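Local coordinates for protein aldehyde reductase YahK (PDB 1UUF) that reduces a wide range of aldehydes to the corresponding alcohols as a zinc-dependent enzyme, with a strong preference for NADPH over NADH, at residues A[347-350]-A[351-354]; A[319-322]-A[323-326]; A[164-167]-A[168-171]. One frame throughout, in Å; residues are numbered along the deposited sequence.

Contact 1: A[347-350]-A[351-354]; sequences AYER and MLRG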
loop_
_atom_site.group_PDB
_atom_site.type_symbol
_atom_site.label_atom_id
_atom_site.label_comp_id
_atom_site.label_asym_id
_atom_site.label_seq_id
_atom_site.Cartn_x
_atom_site.Cartn_y
_atom_site.Cartn_z
ATOM N N ALA A 347 13.955 16.272 28.747
ATOM C CA ALA A 347 14.236 15.317 27.684
ATOM C C ALA A 347 13.224 15.486 26.554
ATOM O O ALA A 347 13.586 15.490 25.382
ATOM C CB ALA A 347 14.184 13.896 28.233
ATOM N N TYR A 348 11.951 15.635 26.908
ATOM C CA TYR A 348 10.919 15.813 25.894
ATOM C C TYR A 348 11.238 17.016 25.018
ATOM O O TYR A 348 11.166 16.938 23.791
ATOM C CB TYR A 348 9.539 16.015 26.533
ATOM C CG TYR A 348 8.930 14.782 27.169
ATOM C CD1 TYR A 348 9.283 13.500 26.749
ATOM C CD2 TYR A 348 7.955 14.903 28.160
ATOM C CE1 TYR A 348 8.677 12.366 27.304
ATOM C CE2 TYR A 348 7.344 13.781 28.718
ATOM C CZ TYR A 348 7.710 12.516 28.286
ATOM O OH TYR A 348 7.103 11.410 28.836
ATOM N N GLU A 349 11.595 18.127 25.655
ATOM C CA GLU A 349 11.919 19.354 24.934
ATOM C C GLU A 349 12.998 19.104 23.888
ATOM O O GLU A 349 12.870 19.524 22.738
ATOM C CB GLU A 349 12.386 20.432 25.915
ATOM C CG GLU A 349 11.438 20.666 27.084
ATOM C CD GLU A 349 10.060 21.141 26.652
ATOM O OE1 GLU A 349 9.174 21.256 27.524
ATOM O OE2 GLU A 349 9.862 21.403 25.446
ATOM N N ARG A 350 14.060 18.411 24.287
ATOM C CA ARG A 350 15.155 18.111 23.373
ATOM C C ARG A 350 14.717 17.163 22.259
ATOM O O ARG A 350 15.144 17.300 21.114
ATOM C CB ARG A 350 16.332 17.513 24.149
ATOM C CG ARG A 350 17.017 18.507 25.081
ATOM C CD ARG A 350 18.167 17.870 25.843
ATOM N NE ARG A 350 19.130 17.234 24.946
ATOM C CZ ARG A 350 20.124 16.452 25.353
ATOM N NH1 ARG A 350 20.294 16.209 26.647
ATOM N NH2 ARG A 350 20.936 15.894 24.464
ATOM N N MET A 351 13.862 16.202 22.596
ATOM C CA MET A 351 13.372 15.245 21.610
ATOM C C MET A 351 12.642 15.953 20.475
ATOM O O MET A 351 12.768 15.575 19.310
ATOM C CB MET A 351 12.426 14.243 22.272
ATOM C CG MET A 351 13.119 13.272 23.205
ATOM S SD MET A 351 11.945 12.260 24.108
ATOM C CE MET A 351 11.186 11.347 22.757
ATOM N N LEU A 352 11.876 16.978 20.827
ATOM C CA LEU A 352 11.117 17.742 19.845
ATOM C C LEU A 352 12.028 18.498 18.883
ATOM O O LEU A 352 11.616 18.868 17.782
ATOM C CB LEU A 352 10.183 18.721 20.558
ATOM C CG LEU A 352 9.043 18.075 21.352
ATOM C CD1 LEU A 352 8.264 19.137 22.109
ATOM C CD2 LEU A 352 8.132 17.316 20.400
ATOM N N ARG A 353 13.268 18.723 19.301
ATOM C CA ARG A 353 14.232 19.432 18.470
ATOM C C ARG A 353 15.197 18.443 17.833
ATOM O O ARG A 353 16.095 18.834 17.088
ATOM C CB ARG A 353 15.023 20.438 19.309
ATOM C CG ARG A 353 14.169 21.426 20.082
ATOM C CD ARG A 353 15.045 22.374 20.883
ATOM N NE ARG A 353 16.013 21.646 21.700
ATOM C CZ ARG A 353 16.910 22.222 22.494
ATOM N NH1 ARG A 353 17.750 21.475 23.199
ATOM N NH2 ARG A 353 16.967 23.544 22.588
ATOM N N GLY A 354 15.006 17.160 18.130
ATOM C CA GLY A 354 15.884 16.139 17.589
ATOM C C GLY A 354 17.275 16.297 18.172
ATOM O O GLY A 354 18.271 15.931 17.547
#
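Ala347 O accepts from Met351 N at 2.9 Å and Tyr348 O from Leu352 N at 3.0 Å, the last two ordinary i to i+4 bonds of helix 344-352, both donors sitting nearly in line with the carbonyl. Past them the winding tightens. Arg353 N reaches back only three residues, to Arg350 O at 3.0 Å, and approaches from well above the carbonyl plane. Gly354 N then bonds to Met351 O, and the chain leaves the helix there with a positive phi of 67°, easily taken up without a CB.

On the buried side, Tyr348 and Met351 run next to each other in the same direction. The sulfur meets the ring at its edge, in the ring plane, with Met351 SD 3.9 Å from Tyr348 CD1. Met351 CG is anti to its own carbonyl carbon (chi1 -70°), which lays the chain back along the previous turn and sets CG 3.1 Å from Ala347 O. The far end of the tyrosine is fixed by a hydrogen bond between Tyr348 OH and Tyr149 OH. Cut back to an alanine, Met351 would probably leave the Tyr348 edge without its sulfur partner and open a gap beside Val59, His61 and Phe360.

The outer side carries charge. Arg353 NH1 lies 3.6 Å from Arg350 CG, so the aliphatic stem of Arg350 meets the guanidinium of Arg353, and the two guanidinium planes stand 68° apart. Arg350 itself forms salt bridges with Glu337 and Asp355, and Glu349 forms one with Arg68.

The ending is a Schellman motif joined to a Met-aromatic contact, on the helix of the beta-alpha-beta unit between strands 336-339 and 359-363, with the Met351 side chain about 9 Å from a bound zinc ion.

Contact 2: A[319-322]-A[323-326]; sequences ETQE and MLDF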
loop_
_atom_site.group_PDB
_atom_site.type_symbol
_atom_site.label_atom_id
_atom_site.label_comp_id
_atom_site.label_asym_id
_atom_site.label_seq_id
_atom_site.Cartn_x
_atom_site.Cartn_y
_atom_site.Cartn_z
ATOM N N GLU A 319 7.795 -11.950 17.451
ATOM C CA GLU A 319 8.787 -11.238 16.653
ATOM C C GLU A 319 9.653 -10.324 17.507
ATOM O O GLU A 319 10.819 -10.098 17.187
ATOM C CB GLU A 319 8.120 -10.422 15.545
ATOM C CG GLU A 319 9.128 -9.737 14.635
ATOM C CD GLU A 319 8.488 -9.137 13.404
ATOM O OE1 GLU A 319 7.516 -8.371 13.559
ATOM O OE2 GLU A 319 8.960 -9.429 12.283
ATOM N N THR A 320 9.085 -9.784 18.581
ATOM C CA THR A 320 9.854 -8.923 19.467
ATOM C C THR A 320 10.950 -9.786 20.093
ATOM O O THR A 320 12.078 -9.342 20.260
ATOM C CB THR A 320 8.965 -8.308 20.573
ATOM O OG1 THR A 320 7.878 -7.603 19.963
ATOM C CG2 THR A 320 9.761 -7.316 21.420
ATOM N N GLN A 321 10.615 -11.029 20.431
ATOM C CA GLN A 321 11.606 -11.931 21.009
ATOM C C GLN A 321 12.670 -12.277 19.971
ATOM O O GLN A 321 13.858 -12.337 20.285
ATOM C CB GLN A 321 10.956 -13.224 21.504
ATOM C CG GLN A 321 11.943 -14.132 22.240
ATOM C CD GLN A 321 12.510 -13.472 23.486
ATOM O OE1 GLN A 321 11.808 -13.303 24.480
ATOM N NE2 GLN A 321 13.783 -13.085 23.433
ATOM N N GLU A 322 12.235 -12.512 18.737
ATOM C CA GLU A 322 13.152 -12.842 17.651
ATOM C C GLU A 322 14.131 -11.691 17.466
ATOM O O GLU A 322 15.334 -11.897 17.289
ATOM C CB GLU A 322 12.373 -13.056 16.350
ATOM C CG GLU A 322 13.242 -13.437 15.159
ATOM C CD GLU A 322 12.474 -13.416 13.852
ATOM O OE1 GLU A 322 12.412 -12.348 13.206
ATOM O OE2 GLU A 322 11.920 -14.471 13.475
ATOM N N MET A 323 13.603 -10.473 17.506
ATOM C CA MET A 323 14.423 -9.283 17.343
ATOM C C MET A 323 15.476 -9.189 18.437
ATOM O O MET A 323 16.641 -8.917 18.167
ATOM C CB MET A 323 13.552 -8.029 17.379
ATOM C CG MET A 323 14.356 -6.749 17.296
ATOM S SD MET A 323 13.420 -5.339 17.875
ATOM C CE MET A 323 13.126 -5.820 19.606
ATOM N N LEU A 324 15.060 -9.406 19.680
ATOM C CA LEU A 324 15.992 -9.339 20.796
ATOM C C LEU A 324 17.106 -10.376 20.659
ATOM O O LEU A 324 18.271 -10.080 20.936
ATOM C CB LEU A 324 15.240 -9.529 22.116
ATOM C CG LEU A 324 14.394 -8.311 22.501
ATOM C CD1 LEU A 324 13.503 -8.638 23.685
ATOM C CD2 LEU A 324 15.309 -7.137 22.828
ATOM N N ASP A 325 16.752 -11.585 20.229
ATOM C CA ASP A 325 17.742 -12.647 20.056
ATOM C C ASP A 325 18.721 -12.258 18.948
ATOM O O ASP A 325 19.938 -12.404 19.094
ATOM C CB ASP A 325 17.060 -13.968 19.694
ATOM C CG ASP A 325 16.156 -14.488 20.800
ATOM O OD1 ASP A 325 16.286 -14.028 21.956
ATOM O OD2 ASP A 325 15.323 -15.376 20.511
ATOM N N PHE A 326 18.169 -11.768 17.843
ATOM C CA PHE A 326 18.948 -11.323 16.688
ATOM C C PHE A 326 19.915 -10.215 17.111
ATOM O O PHE A 326 21.100 -10.246 16.781
ATOM C CB PHE A 326 17.989 -10.802 15.607
ATOM C CG PHE A 326 18.669 -10.229 14.394
ATOM C CD1 PHE A 326 19.136 -11.059 13.380
ATOM C CD2 PHE A 326 18.814 -8.854 14.254
ATOM C CE1 PHE A 326 19.736 -10.521 12.237
ATOM C CE2 PHE A 326 19.411 -8.306 13.119
ATOM C CZ PHE A 326 19.871 -9.142 12.109
#
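Consecutive turns of helix 317-330, in the zinc-binding dehydrogenase part of the chain, meet here through regular i to i+4 bonds and one side-chain bond with the same spacing. Met323 N gives to Glu319 O at 2.8 Å, Leu324 N to Thr320 O at 3.0 Å, and Phe326 N to Glu322 O at 2.9 Å; Asp325 N likewise reaches Gln321 O.

Gln321 and Asp325 make the polar link. Starting with CG trans to N, the Gln321 chain bends at chi2 (62°), which swings the amide forward along the helix, and Gln321 NE2 donates to Asp325 OD1 at 3.1 Å. The bond is not straight, at 141°, and the amide nitrogen comes from above the carboxylate plane, although the two flat groups are only 26° apart. Gln321 OE1 meanwhile accepts from Arg162 N, so the amide is held at both ends and its rotation is settled.

Thr320 and Met323 lie alongside each other on the buried side. Met323 folds at its last torsion, placing Met323 CE 4.1 Å from Thr320 CG2 and close to the carbonyl of the same threonine. Thr320 OG1 turns back to Gly316 O, leaving the methyl for this packing. Leu324 CG also rests on Thr320 O, at 3.4 Å.

Glu319, Thr320 and Met323 pack on helix 176-189, which carries the zinc ligand Cys178, and Phe326 makes a cation-pi contact with its Arg188. Thr320, Gln321 and Leu324 meet Leu161, placing this helix between helix 176-189 and strand 161-162.

Contact 3: A[164-167]-A[168-171]; sequences RHPQ and EQLA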
loop_
_atom_site.group_PDB
_atom_site.type_symbol
_atom_site.label_atom_id
_atom_site.label_comp_id
_atom_site.label_asym_id
_atom_site.label_seq_id
_atom_site.Cartn_x
_atom_site.Cartn_y
_atom_site.Cartn_z
ATOM N N ARG A 164 19.014 -11.338 26.138
ATOM C CA ARG A 164 20.199 -12.184 26.044
ATOM C C ARG A 164 21.499 -11.382 25.952
ATOM O O ARG A 164 22.593 -11.955 25.950
ATOM C CB ARG A 164 20.080 -13.113 24.832
ATOM C CG ARG A 164 18.941 -14.130 24.924
ATOM C CD ARG A 164 19.153 -15.123 26.064
ATOM N NE ARG A 164 18.101 -16.137 26.105
ATOM C CZ ARG A 164 18.071 -17.159 26.956
ATOM N NH1 ARG A 164 19.042 -17.315 27.848
ATOM N NH2 ARG A 164 17.070 -18.027 26.917
ATOM N N HIS A 165 21.379 -10.061 25.865
ATOM C CA HIS A 165 22.548 -9.187 25.811
ATOM C C HIS A 165 23.241 -9.241 27.170
ATOM O O HIS A 165 22.617 -9.583 28.175
ATOM C CB HIS A 165 22.136 -7.732 25.585
ATOM C CG HIS A 165 21.631 -7.433 24.209
ATOM N ND1 HIS A 165 22.317 -6.626 23.328
ATOM C CD2 HIS A 165 20.479 -7.776 23.588
ATOM C CE1 HIS A 165 21.603 -6.479 22.224
ATOM N NE2 HIS A 165 20.484 -7.166 22.356
ATOM N N PRO A 166 24.538 -8.898 27.218
ATOM C CA PRO A 166 25.253 -8.913 28.500
ATOM C C PRO A 166 24.599 -7.854 29.385
ATOM O O PRO A 166 24.141 -6.828 28.879
ATOM C CB PRO A 166 26.675 -8.527 28.103
ATOM C CG PRO A 166 26.797 -9.064 26.714
ATOM C CD PRO A 166 25.470 -8.671 26.099
ATOM N N GLN A 167 24.554 -8.081 30.694
ATOM C CA GLN A 167 23.913 -7.118 31.586
ATOM C C GLN A 167 24.441 -5.688 31.485
ATOM O O GLN A 167 23.696 -4.734 31.717
ATOM C CB GLN A 167 23.997 -7.592 33.041
ATOM C CG GLN A 167 25.399 -7.665 33.612
ATOM C CD GLN A 167 25.408 -8.081 35.072
ATOM O OE1 GLN A 167 26.469 -8.245 35.677
ATOM N NE2 GLN A 167 24.222 -8.253 35.648
ATOM N N GLU A 168 25.714 -5.530 31.133
ATOM C CA GLU A 168 26.295 -4.196 31.024
ATOM C C GLU A 168 25.638 -3.367 29.925
ATOM O O GLU A 168 25.767 -2.144 29.901
ATOM C CB GLU A 168 27.800 -4.286 30.763
ATOM C CG GLU A 168 28.175 -4.919 29.433
ATOM C CD GLU A 168 29.674 -4.929 29.194
ATOM O OE1 GLU A 168 30.405 -5.535 30.007
ATOM O OE2 GLU A 168 30.124 -4.327 28.193
ATOM N N GLN A 169 24.929 -4.033 29.021
ATOM C CA GLN A 169 24.266 -3.338 27.921
ATOM C C GLN A 169 22.764 -3.156 28.102
ATOM O O GLN A 169 22.085 -2.706 27.184
ATOM C CB GLN A 169 24.516 -4.078 26.609
ATOM C CG GLN A 169 25.845 -3.752 25.959
ATOM C CD GLN A 169 26.020 -4.461 24.632
ATOM O OE1 GLN A 169 26.795 -4.025 23.781
ATOM N NE2 GLN A 169 25.307 -5.565 24.453
ATOM N N LEU A 170 22.249 -3.496 29.279
ATOM C CA LEU A 170 20.815 -3.385 29.541
ATOM C C LEU A 170 20.163 -2.066 29.150
ATOM O O LEU A 170 19.122 -2.060 28.494
ATOM C CB LEU A 170 20.516 -3.653 31.017
ATOM C CG LEU A 170 20.004 -5.048 31.364
ATOM C CD1 LEU A 170 19.525 -5.042 32.809
ATOM C CD2 LEU A 170 18.859 -5.443 30.436
ATOM N N ALA A 171 20.760 -0.951 29.562
ATOM C CA ALA A 171 20.199 0.360 29.258
ATOM C C ALA A 171 20.067 0.606 27.761
ATOM O O ALA A 171 19.062 1.158 27.299
ATOM C CB ALA A 171 21.051 1.452 29.880
#
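Pro166 O receives Gln169 N at 2.9 Å with a nearly straight N-H (160°), though the donor stands 43° above the carbonyl plane. One residue on, Leu170 N gives to Gln167 O at 3.1 Å, again from above the plane. Two successive i to i+3 bonds of this sort wind the chain as a short 3-10 turn, and it leads straight into helix 170-173, with Gln169 at the N-cap position.

The Gln169 side chain folds back over the turn. Its CG lies anti to the carbonyl carbon (chi1 -82°) and the rest of the chain is extended, so it runs beside Pro166 and brings Gln169 NE2 to 3.5 Å from Pro166 CD. The same amide comes up at the edge of the His165 ring, the two side chains crossing at about a right angle. At another corner of the same proline ring, Glu168 CG touches Pro166 CB at 4.1 Å.

Leu170 packs CB against Gln167 O, at 3.4 Å, and turns to Val85 and Arg87 of strand 84-91. His165 is buried against Cys327 and Ala328 of helix 317-330, and both His165 and Gln169 touch Val333.

The chain passes the three contacts in series, with no nesting or crossing, and each is a local turn rather than a long-range closure. Contact 3 comes first, where the loop after strand 161-162 curls into helix 170-173. Contact 2 follows on helix 317-330, and contact 1 finishes the next helix, 344-352, just before strand 359-363. Contacts 2 and 3 touch, Asp325 OD1 packing 4.0 Å from Arg164 CG, so residues far apart in sequence meet where helix 317-330 runs past the loop. Contact 1 stands apart, its nearest atoms about 18 Å from contact 2 and about 14 Å from contact 3, and contacts 1 and 2 lie on opposite sides of the chain's centre.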